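Side-chain contacts in nodulation fucosyltransferase NodZ (Bradyrhizobium sp., PDB 2HHC), which belongs to the nodulation protein Z family of fucosyltransferases and has the two-domain GT-B glycosyltransferase fold: residues S152-R155 / A156-A160; W134-S137 / E138-R142; S121-N124 / T125-C128. One frame throughout, in Å; residues are numbered along the deposited sequence.

Contact 1: residues S152-R155 / A156-A160. With PO4 (phosphate ion), chain D.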
loop_
_atom_site.group_PDB
_atom_site.type_symbol
_atom_site.label_atom_id
_atom_site.label_comp_id
_atom_site.label_asym_id
_atom_site.label_seq_id
_atom_site.Cartn_x
_atom_site.Cartn_y
_atom_site.Cartn_z
ATOM N N SER A 152 -5.226 -16.331 5.972
ATOM C CA SER A 152 -4.269 -17.405 6.327
ATOM C C SER A 152 -3.546 -18.034 5.152
ATOM O O SER A 152 -2.377 -18.393 5.239
ATOM C CB SER A 152 -4.917 -18.490 7.171
ATOM O OG SER A 152 -5.973 -19.145 6.487
ATOM N N GLU A 153 -4.199 -18.124 4.004
ATOM C CA GLU A 153 -3.590 -18.713 2.802
ATOM C C GLU A 153 -2.414 -17.912 2.279
ATOM O O GLU A 153 -1.453 -18.447 1.738
ATOM C CB GLU A 153 -4.656 -18.913 1.705
ATOM C CG GLU A 153 -6.039 -19.311 2.213
ATOM C CD GLU A 153 -6.805 -18.097 2.726
ATOM O OE1 GLU A 153 -6.780 -17.042 2.052
ATOM O OE2 GLU A 153 -7.434 -18.181 3.797
ATOM N N ILE A 154 -2.487 -16.611 2.500
ATOM C CA ILE A 154 -1.458 -15.714 2.113
ATOM C C ILE A 154 -0.327 -15.766 3.154
ATOM O O ILE A 154 0.833 -15.846 2.785
ATOM C CB ILE A 154 -1.955 -14.254 1.921
ATOM C CG1 ILE A 154 -3.054 -14.209 0.859
ATOM C CG2 ILE A 154 -0.835 -13.323 1.478
ATOM C CD1 ILE A 154 -3.671 -12.808 0.655
ATOM N N ARG A 155 -0.706 -15.742 4.451
ATOM C CA ARG A 155 0.304 -15.852 5.520
ATOM C C ARG A 155 1.104 -17.128 5.394
ATOM O O ARG A 155 2.310 -17.109 5.577
ATOM C CB ARG A 155 -0.337 -15.742 6.912
ATOM C CG ARG A 155 -0.820 -14.332 7.134
ATOM C CD ARG A 155 -1.086 -13.985 8.527
ATOM N NE ARG A 155 -2.457 -14.190 8.671
ATOM C CZ ARG A 155 -2.999 -15.294 9.148
ATOM N NH1 ARG A 155 -2.233 -16.260 9.600
ATOM N NH2 ARG A 155 -4.303 -15.370 9.179
ATOM N N ALA A 156 0.463 -18.243 5.025
ATOM C CA ALA A 156 1.203 -19.497 4.930
ATOM C C ALA A 156 2.242 -19.476 3.834
ATOM O O ALA A 156 3.343 -20.009 3.969
ATOM C CB ALA A 156 0.272 -20.647 4.700
ATOM N N ARG A 157 1.956 -18.776 2.739
ATOM C CA ARG A 157 2.895 -18.627 1.684
ATOM C C ARG A 157 4.100 -17.776 2.119
ATOM O O ARG A 157 5.226 -18.089 1.854
ATOM C CB ARG A 157 2.205 -18.048 0.426
ATOM C CG ARG A 157 1.262 -19.057 -0.198
ATOM C CD ARG A 157 0.387 -18.478 -1.326
ATOM N NE ARG A 157 1.206 -18.155 -2.484
ATOM C CZ ARG A 157 0.781 -17.494 -3.569
ATOM N NH1 ARG A 157 -0.437 -17.037 -3.648
ATOM N NH2 ARG A 157 1.626 -17.240 -4.549
ATOM N N ILE A 158 3.808 -16.648 2.807
ATOM C CA ILE A 158 4.864 -15.804 3.333
ATOM C C ILE A 158 5.774 -16.596 4.315
ATOM O O ILE A 158 6.987 -16.509 4.260
ATOM C CB ILE A 158 4.238 -14.587 4.077
ATOM C CG1 ILE A 158 3.634 -13.610 3.058
ATOM C CG2 ILE A 158 5.286 -13.846 4.942
ATOM C CD1 ILE A 158 2.684 -12.567 3.650
ATOM N N ASP A 159 5.143 -17.355 5.191
ATOM C CA ASP A 159 5.831 -18.128 6.231
ATOM C C ASP A 159 6.759 -19.142 5.566
ATOM O O ASP A 159 7.893 -19.299 5.970
ATOM C CB ASP A 159 4.832 -18.817 7.179
ATOM C CG ASP A 159 3.989 -17.823 8.025
ATOM O OD1 ASP A 159 4.424 -16.665 8.153
ATOM O OD2 ASP A 159 2.923 -18.215 8.508
ATOM N N ALA A 160 6.232 -19.910 4.600
ATOM C CA ALA A 160 7.066 -20.888 3.899
ATOM C C ALA A 160 8.255 -20.247 3.210
ATOM O O ALA A 160 9.392 -20.725 3.321
ATOM C CB ALA A 160 6.237 -21.678 2.934
HETATM P P PO4 D . -8.719 -17.268 7.330
HETATM O O1 PO4 D . -8.614 -18.205 6.173
HETATM O O2 PO4 D . -8.479 -18.125 8.563
HETATM O O3 PO4 D . -7.671 -16.131 7.260
HETATM O O4 PO4 D . -10.094 -16.671 7.321
#

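Contact 2: residues W134-S137 / E138-R142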
loop_
_atom_site.group_PDB
_atom_site.type_symbol
_atom_site.label_atom_id
_atom_site.label_comp_id
_atom_site.label_asym_id
_atom_site.label_seq_id
_atom_site.Cartn_x
_atom_site.Cartn_y
_atom_site.Cartn_z
ATOM N N TRP A 134 0.393 10.319 2.483
ATOM C CA TRP A 134 1.034 11.448 3.196
ATOM C C TRP A 134 0.047 12.301 4.010
ATOM O O TRP A 134 0.444 13.354 4.538
ATOM C CB TRP A 134 1.838 12.366 2.275
ATOM C CG TRP A 134 2.852 11.697 1.435
ATOM C CD1 TRP A 134 2.734 11.374 0.135
ATOM C CD2 TRP A 134 4.119 11.225 1.858
ATOM N NE1 TRP A 134 3.861 10.732 -0.295
ATOM C CE2 TRP A 134 4.743 10.651 0.724
ATOM C CE3 TRP A 134 4.814 11.263 3.060
ATOM C CZ2 TRP A 134 6.038 10.110 0.770
ATOM C CZ3 TRP A 134 6.109 10.712 3.113
ATOM C CH2 TRP A 134 6.686 10.134 1.975
ATOM N N ARG A 135 -1.206 11.887 4.111
ATOM C CA ARG A 135 -2.205 12.758 4.799
ATOM C C ARG A 135 -2.568 12.192 6.172
ATOM O O ARG A 135 -3.712 12.249 6.647
ATOM C CB ARG A 135 -3.446 12.930 3.908
ATOM C CG ARG A 135 -3.167 13.504 2.503
ATOM C CD ARG A 135 -2.435 14.750 2.510
ATOM N NE ARG A 135 -2.482 15.501 1.239
ATOM C CZ ARG A 135 -1.641 15.350 0.206
ATOM N NH1 ARG A 135 -0.671 14.450 0.193
ATOM N NH2 ARG A 135 -1.766 16.146 -0.852
ATOM N N CYS A 136 -1.551 11.642 6.821
ATOM C CA CYS A 136 -1.666 11.131 8.182
ATOM C C CYS A 136 -0.284 10.919 8.759
ATOM O O CYS A 136 0.742 11.074 8.097
ATOM C CB CYS A 136 -2.397 9.799 8.194
ATOM S SG CYS A 136 -1.529 8.447 7.343
ATOM N N SER A 137 -0.248 10.626 10.063
ATOM C CA SER A 137 0.988 10.337 10.693
ATOM C C SER A 137 1.525 8.958 10.365
ATOM O O SER A 137 0.780 8.049 9.985
ATOM C CB SER A 137 0.892 10.401 12.204
ATOM O OG SER A 137 -0.003 9.363 12.622
ATOM N N GLU A 138 2.826 8.807 10.549
ATOM C CA GLU A 138 3.442 7.497 10.378
ATOM C C GLU A 138 2.851 6.502 11.385
ATOM O O GLU A 138 2.731 5.316 11.105
ATOM C CB GLU A 138 4.934 7.646 10.557
ATOM C CG GLU A 138 5.783 6.468 10.478
ATOM C CD GLU A 138 7.086 6.722 11.224
ATOM O OE1 GLU A 138 7.707 7.796 10.967
ATOM O OE2 GLU A 138 7.449 5.891 12.071
ATOM N N GLU A 139 2.515 6.995 12.561
ATOM C CA GLU A 139 1.870 6.129 13.550
ATOM C C GLU A 139 0.576 5.578 13.074
ATOM O O GLU A 139 0.249 4.387 13.315
ATOM C CB GLU A 139 1.689 6.863 14.897
ATOM C CG GLU A 139 2.930 7.032 15.663
ATOM C CD GLU A 139 3.927 8.040 15.104
ATOM O OE1 GLU A 139 3.462 9.067 14.537
ATOM O OE2 GLU A 139 5.137 7.823 15.245
ATOM N N ALA A 140 -0.246 6.366 12.390
ATOM C CA ALA A 140 -1.496 5.875 11.837
ATOM C C ALA A 140 -1.243 4.732 10.829
ATOM O O ALA A 140 -1.938 3.730 10.789
ATOM C CB ALA A 140 -2.315 6.975 11.226
ATOM N N GLU A 141 -0.210 4.907 10.010
ATOM C CA GLU A 141 0.145 3.901 9.016
ATOM C C GLU A 141 0.532 2.607 9.728
ATOM O O GLU A 141 0.129 1.496 9.338
ATOM C CB GLU A 141 1.319 4.377 8.144
ATOM C CG GLU A 141 0.996 5.525 7.217
ATOM C CD GLU A 141 2.275 5.959 6.548
ATOM O OE1 GLU A 141 2.733 5.186 5.630
ATOM O OE2 GLU A 141 2.929 6.946 6.949
ATOM N N ARG A 142 1.367 2.699 10.752
ATOM C CA ARG A 142 1.833 1.498 11.464
ATOM C C ARG A 142 0.655 0.828 12.146
ATOM O O ARG A 142 0.577 -0.436 12.248
ATOM C CB ARG A 142 2.906 1.889 12.506
ATOM C CG ARG A 142 4.155 2.378 11.871
ATOM C CD ARG A 142 5.141 2.881 12.978
ATOM N NE ARG A 142 6.369 3.420 12.425
ATOM C CZ ARG A 142 7.337 2.677 11.992
ATOM N NH1 ARG A 142 7.256 1.360 12.113
ATOM N NH2 ARG A 142 8.416 3.253 11.499
HETATM O O HOH W 1 1.983 9.445 6.297
#

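Contact 3: residues S121-N124 / T125-C128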
loop_
_atom_site.group_PDB
_atom_site.type_symbol
_atom_site.label_atom_id
_atom_site.label_comp_id
_atom_site.label_asym_id
_atom_site.label_seq_id
_atom_site.Cartn_x
_atom_site.Cartn_y
_atom_site.Cartn_z
ATOM N N SER A 121 -16.192 18.303 10.320
ATOM C CA SER A 121 -17.189 18.580 9.319
ATOM C C SER A 121 -18.598 18.333 9.875
ATOM O O SER A 121 -18.823 17.380 10.607
ATOM C CB SER A 121 -16.984 17.706 8.067
ATOM O OG SER A 121 -17.997 17.942 7.131
ATOM N N GLU A 122 -19.558 19.150 9.465
ATOM C CA GLU A 122 -20.967 18.853 9.745
ATOM C C GLU A 122 -21.531 17.691 8.911
ATOM O O GLU A 122 -22.581 17.175 9.238
ATOM C CB GLU A 122 -21.838 20.112 9.592
ATOM C CG GLU A 122 -21.547 21.160 10.652
ATOM C CD GLU A 122 -21.613 20.577 12.052
ATOM O OE1 GLU A 122 -22.722 20.187 12.463
ATOM O OE2 GLU A 122 -20.557 20.475 12.720
ATOM N N ALA A 123 -20.881 17.293 7.814
ATOM C CA ALA A 123 -21.337 16.161 7.042
ATOM C C ALA A 123 -21.408 14.897 7.863
ATOM O O ALA A 123 -20.541 14.639 8.703
ATOM C CB ALA A 123 -20.431 15.948 5.831
ATOM N N ASN A 124 -22.452 14.110 7.644
ATOM C CA ASN A 124 -22.618 12.872 8.370
ATOM C C ASN A 124 -21.755 11.735 7.829
ATOM O O ASN A 124 -21.438 10.799 8.568
ATOM C CB ASN A 124 -24.091 12.454 8.443
ATOM C CG ASN A 124 -24.877 13.366 9.322
ATOM O OD1 ASN A 124 -24.394 13.756 10.377
ATOM N ND2 ASN A 124 -26.074 13.726 8.907
ATOM N N THR A 125 -21.404 11.802 6.545
ATOM C CA THR A 125 -20.508 10.824 5.896
ATOM C C THR A 125 -19.436 11.555 5.120
ATOM O O THR A 125 -19.753 12.379 4.247
ATOM C CB THR A 125 -21.315 9.880 4.981
ATOM O OG1 THR A 125 -22.232 9.110 5.763
ATOM C CG2 THR A 125 -20.405 8.883 4.225
ATOM N N ILE A 126 -18.168 11.264 5.438
ATOM C CA ILE A 126 -17.009 11.749 4.668
ATOM C C ILE A 126 -16.688 10.669 3.658
ATOM O O ILE A 126 -16.404 9.531 4.057
ATOM C CB ILE A 126 -15.797 11.980 5.573
ATOM C CG1 ILE A 126 -16.163 12.834 6.811
ATOM C CG2 ILE A 126 -14.642 12.581 4.794
ATOM C CD1 ILE A 126 -16.804 14.102 6.584
ATOM N N VAL A 127 -16.654 11.002 2.375
ATOM C CA VAL A 127 -16.327 9.990 1.365
ATOM C C VAL A 127 -14.923 10.279 0.881
ATOM O O VAL A 127 -14.661 11.332 0.271
ATOM C CB VAL A 127 -17.301 10.000 0.153
ATOM C CG1 VAL A 127 -16.914 8.834 -0.819
ATOM C CG2 VAL A 127 -18.715 9.925 0.630
ATOM N N CYS A 128 -13.987 9.375 1.167
ATOM C CA CYS A 128 -12.620 9.487 0.746
ATOM C C CYS A 128 -12.380 8.650 -0.506
ATOM O O CYS A 128 -12.359 7.442 -0.412
ATOM C CB CYS A 128 -11.648 9.019 1.851
ATOM S SG CYS A 128 -11.755 9.951 3.395
#

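Contact 1: residues S152-R155 / A156-A160
Ile154 and Ile158, one turn apart, meet on the buried side of helix 152-166, with CG2 of Ile154 lying 4.2 Å from CD1 of Ile158. Their backbones are joined as well: Ile158 N donates to Ile154 O at 3.1 Å, and the same oxygen takes a second, weak bond from Arg157 N. Ala156 N donates to Ser152 O, and Asp159 N reaches Arg155 O at 2.9 Å. The carboxylate oxygens of Asp159 also lie close to Arg155 O, acceptor beside acceptor with no bond between them, and OD2 stays 5.6 Å from Arg155 NH1, too far for a salt bridge.

At the first turn sits a phosphate ion, probably from the crystallisation liquor. Ser152 N gives it a hydrogen bond of 2.8 Å to O3. The hydroxyl, turned between N and C (chi1 62°), has two candidate acceptors, phosphate O1 and, in the modelled conformer of Glu153, OE2. In that conformer Glu153 OE2 lies 2.7 Å from phosphate O1, so one of the two groups may hold a proton, though this remains doubtful. Arg151 NH1 also binds the ion. Arg155 bends at chi3 (-96°), which folds its guanidinium back over Ser152, whose CA lies 3.4 Å above the guanidinium plane, offset toward its rim. NE donates to Leu150 O and NH2 forms a salt bridge with Glu59.

Arg157 likewise ends in a salt bridge, its NH1 with Glu262 OE1, after its CG packs on Glu153 O. Glu262 belongs to helix 258-274, against which Ile154, Arg157 and Ile158 lie through Ile269, Ala265 and Leu273, so helix 152-166 rests its buried side on helix 258-274.

Contact 2: residues W134-S137 / E138-R142
Ser137 caps the helix that starts at Glu138: its OG accepts the backbone N-H of Ala140 at 3.0 Å, with an N-H...O angle of 156°. The hydroxyl is turned between the backbone N and the carbonyl carbon (chi1 64°), which swings it over the first turn, 3.6 Å from CB of Ala140. One peptide further, Glu141 N donates to Ser137 O in a longer bond of 3.3 Å.

The tight side lies behind the cap. CB of Cys136 faces CB of Ala140 at 4.1 Å, while SG lies alongside CG of Glu141; Ala23 and Ser24 of helix 15-32 touch the same cysteine. Glu141 is buried, yet its carboxylate is well supplied. OE1 forms a salt bridge with Arg291, and a water donates both to OE2 and to Cys136 O, bridging loop and helix.

The loose side is that of exposed Glu139, whose OE1 lies 3.7 Å from CB of Ser137, with its own CB near OG. Toward helix 291-296 the edge is partly exposed but held: Arg142 NE (2.7 Å) and NH2 both bond Glu138 OE2, side-on. OE2 receives NE with its anti lone pair, while NH2 comes from above the carboxylate plane and also donates to Leu295 O. This i to i+4 salt bridge is a common helix-surface pairing; the serine N-cap is a standard helix start, here of helix 138-147.

Contact 3: residues S121-N124 / T125-C128
The backbone turns at Ser121-Asn124 and straightens at Thr125 into strand 125-128, with no hydrogen bond between the two segments. Within the turn, Ser121 OG accepts from Ala123 N at 3.0 Å, an ST turn. The serine oxygen stands anti to its own N (chi1 177°), beside the carbonyl carbon, where the N-H two residues on can reach it.

The side chains that meet across the join are those of Ser121, Ala123 and Ile126. Ile126 doubles back through two bends, chi1 -50° and chi2 -54°, and this carries its CD1 toward the turn. There the methyl lies 3.9 Å from CB of Ser121 and 4.1 Å from CB of Ala123, with Ser121 OG at a similar distance. Phe85 of strand 84-85 touches all three residues, while Leu114 and Leu111 of helix 101-116 reach Ser121 and Ile126.

Asn124 and Thr125 send their polar ends to the loop that leads into strand 84-85: ND2 of Asn124 donates to Gly82 O, and Thr125 OG1 is hydrogen-bonded to Pro81 O. The strand itself runs between 6-10 and 84-85 in the sheet, with backbone bonds from Ile126 to Phe6 and Ile8 and from Thr125 to Phe85.

The chemistry thus divides in two. Dispersion between methyl and methylene groups is what the two segments offer each other, whereas the polar groups find partners inside the turn or on neighbouring parts of the chain, so the ST turn and the surrounding sheet probably set the shape of this entry to the strand.

The three contacts follow one another along the chain in the order 3, 2, 1. Contact 3 leads into strand 125-128 of one of the two sheets; the loop after that strand ends in contact 2, at the start of helix 138-147, and the next helix, 152-166, opens with contact 1. Contacts 2 and 3 have centres about 20 Å apart and nearest atoms about 9 Å apart; from the centre of contact 1 it is about 26 Å to that of contact 2 and about 37 Å to that of contact 3. None touches another. The phosphate belongs to contact 1 alone, and contact 2, its centre about 12 Å from the centre of the chain, is the most central.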